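Polyphosphate kinase (Porphyromonas gingivalis, PDB 2O8R) probably catalyses the reversible transfer of the terminal phosphate of ATP to a growing chain of inorganic polyphosphate. Local coordinates at residues Phe603-Gly607 with Lys608-Phe612. The protein carries 3 engineered substitutions. Residues are numbered along the deposited sequence; the frame is centred on the assembly and turned at random. Where two conformers were deposited one is given.
Sequences FHNGG and KEEVF
Phe603 and Glu610 form the antiparallel hydrogen-bonded pair that closes a beta hairpin, the turn joining strands 600-603 and 610-614 in the second phospholipase D-like C-terminal domain. Phe603 N gives to Glu610 O and Glu610 N to Phe603 O, each bond 3.0 Å long. Beyond this pair the chain turns back on itself: Lys608 N reaches Asn605 O at 3.0 Å. Gly606 and Gly607 suit the bend because both have positive phi, and at Gly607 a CB would press on the preceding carbonyl oxygen.

Glu609 reaches back across the turn, glutamate being long and flexible enough to do so. Glu609 CB sits 3.9 Å from Phe603 O, and Glu609 CG packs 3.7 Å from Gly607 O. The chain then bends at chi2, which carries the carboxylate back to the His604 ring, with Glu609 CD in the ring plane at its edge, 3.5 Å from His604 ND1. There Glu609 OE2 accepts a hydrogen bond from His604 ND1 at 3.0 Å, nearly straight (174°). The oxygen lies in the plane of the imidazole, but the donor meets it from above the carboxylate plane, the two flat groups being turned 76° apart. Glu609 has a second conformer, so this bond need not be permanent. OE1 has a long, weak ion pair with Arg640 of helix 636-651. Histidine suits its place by offering an N-H at its rim while one ring face lies against Gly606 C and Gly607 N.

Glu610, on the same face as Phe603, extends to a salt bridge between OE2 and Arg526 of helix 516-532. Asn605, itself at positive phi, has its backbone N bonded to Glu527 of that helix and its CG anti to N (chi1 -173°); this lets the short amide span the turn, Asn605 ND2 making a weak hydrogen bond of 3.3 Å to Lys608 O.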
loop_
_atom_site.group_PDB
_atom_site.type_symbol
_atom_site.label_atom_id
_atom_site.label_comp_id
_atom_site.label_asym_id
_atom_site.label_seq_id
_atom_site.Cartn_x
_atom_site.Cartn_y
_atom_site.Cartn_z
ATOM N N PHE A 603 -19.991 35.656 -13.103
ATOM C CA PHE A 603 -20.110 37.098 -13.284
ATOM C C PHE A 603 -21.464 37.435 -13.903
ATOM O O PHE A 603 -21.807 36.924 -14.975
ATOM C CB PHE A 603 -18.974 37.616 -14.156
ATOM C CG PHE A 603 -17.594 37.334 -13.597
ATOM C CD1 PHE A 603 -16.912 38.308 -12.884
ATOM C CD2 PHE A 603 -16.972 36.103 -13.808
ATOM C CE1 PHE A 603 -15.640 38.063 -12.383
ATOM C CE2 PHE A 603 -15.705 35.856 -13.313
ATOM C CZ PHE A 603 -15.038 36.838 -12.596
ATOM N N HIS A 604 -22.231 38.285 -13.222
ATOM C CA HIS A 604 -23.594 38.628 -13.649
ATOM C C HIS A 604 -23.693 39.225 -15.052
ATOM O O HIS A 604 -24.576 38.832 -15.829
ATOM C CB HIS A 604 -24.254 39.571 -12.656
ATOM C CG HIS A 604 -25.700 39.821 -12.941
ATOM N ND1 HIS A 604 -26.572 38.811 -13.292
ATOM C CD2 HIS A 604 -26.431 40.961 -12.918
ATOM C CE1 HIS A 604 -27.777 39.319 -13.476
ATOM N NE2 HIS A 604 -27.718 40.621 -13.257
ATOM N N ASN A 605 -22.788 40.160 -15.361
ATOM C CA ASN A 605 -22.763 40.858 -16.653
ATOM C C ASN A 605 -24.144 41.313 -17.148
ATOM O O ASN A 605 -24.613 40.900 -18.219
ATOM C CB ASN A 605 -22.068 39.994 -17.699
ATOM C CG ASN A 605 -21.855 40.726 -19.003
ATOM O OD1 ASN A 605 -21.650 41.946 -19.022
ATOM N ND2 ASN A 605 -21.917 39.988 -20.108
ATOM N N GLY A 606 -24.811 42.130 -16.336
ATOM C CA GLY A 606 -26.157 42.610 -16.645
ATOM C C GLY A 606 -27.245 41.555 -16.542
ATOM O O GLY A 606 -28.346 41.826 -16.062
ATOM N N GLY A 607 -26.937 40.350 -16.995
ATOM C CA GLY A 607 -27.912 39.272 -17.039
ATOM C C GLY A 607 -27.537 38.286 -18.125
ATOM O O GLY A 607 -28.201 37.265 -18.302
ATOM N N LYS A 608 -26.474 38.611 -18.861
ATOM C CA LYS A 608 -25.832 37.669 -19.763
ATOM C C LYS A 608 -24.718 36.989 -18.962
ATOM O O LYS A 608 -23.531 37.217 -19.223
ATOM C CB LYS A 608 -25.249 38.399 -20.980
ATOM C CG LYS A 608 -26.196 39.374 -21.673
ATOM C CD LYS A 608 -25.425 40.367 -22.539
ATOM C CE LYS A 608 -26.186 41.678 -22.736
ATOM N NZ LYS A 608 -27.209 41.612 -23.818
ATOM N N GLU A 609 -25.120 36.142 -18.010
ATOM C CA GLU A 609 -24.212 35.584 -17.007
ATOM C C GLU A 609 -23.131 34.696 -17.619
ATOM O O GLU A 609 -23.379 33.988 -18.592
ATOM C CB GLU A 609 -24.999 34.812 -15.939
ATOM C CG GLU A 609 -26.438 35.305 -15.743
ATOM C CD GLU A 609 -26.843 35.437 -14.278
ATOM O OE1 GLU A 609 -28.011 35.133 -13.959
ATOM O OE2 GLU A 609 -26.004 35.860 -13.448
ATOM N N GLU A 610 -21.931 34.747 -17.048
ATOM C CA GLU A 610 -20.829 33.886 -17.489
ATOM C C GLU A 610 -20.318 33.077 -16.315
ATOM O O GLU A 610 -20.041 33.621 -15.243
ATOM C CB GLU A 610 -19.701 34.703 -18.118
ATOM C CG GLU A 610 -20.132 35.394 -19.408
ATOM C CD GLU A 610 -19.029 36.189 -20.081
ATOM O OE1 GLU A 610 -17.840 35.992 -19.762
ATOM O OE2 GLU A 610 -19.357 37.022 -20.950
ATOM N N VAL A 611 -20.222 31.769 -16.505
ATOM C CA VAL A 611 -19.774 30.899 -15.432
ATOM C C VAL A 611 -18.490 30.176 -15.801
ATOM O O VAL A 611 -18.390 29.575 -16.875
ATOM C CB VAL A 611 -20.855 29.894 -15.035
ATOM C CG1 VAL A 611 -20.355 28.976 -13.928
ATOM C CG2 VAL A 611 -22.113 30.632 -14.600
ATOM N N PHE A 612 -17.502 30.246 -14.911
ATOM C CA PHE A 612 -16.261 29.516 -15.121
ATOM C C PHE A 612 -16.043 28.429 -14.088
ATOM O O PHE A 612 -16.406 28.576 -12.922
ATOM C CB PHE A 612 -15.073 30.458 -15.127
ATOM C CG PHE A 612 -15.061 31.408 -16.279
ATOM C CD1 PHE A 612 -14.381 31.091 -17.446
ATOM C CD2 PHE A 612 -15.725 32.623 -16.196
ATOM C CE1 PHE A 612 -14.364 31.969 -18.514
ATOM C CE2 PHE A 612 -15.719 33.501 -17.254
ATOM C CZ PHE A 612 -15.035 33.175 -18.413
#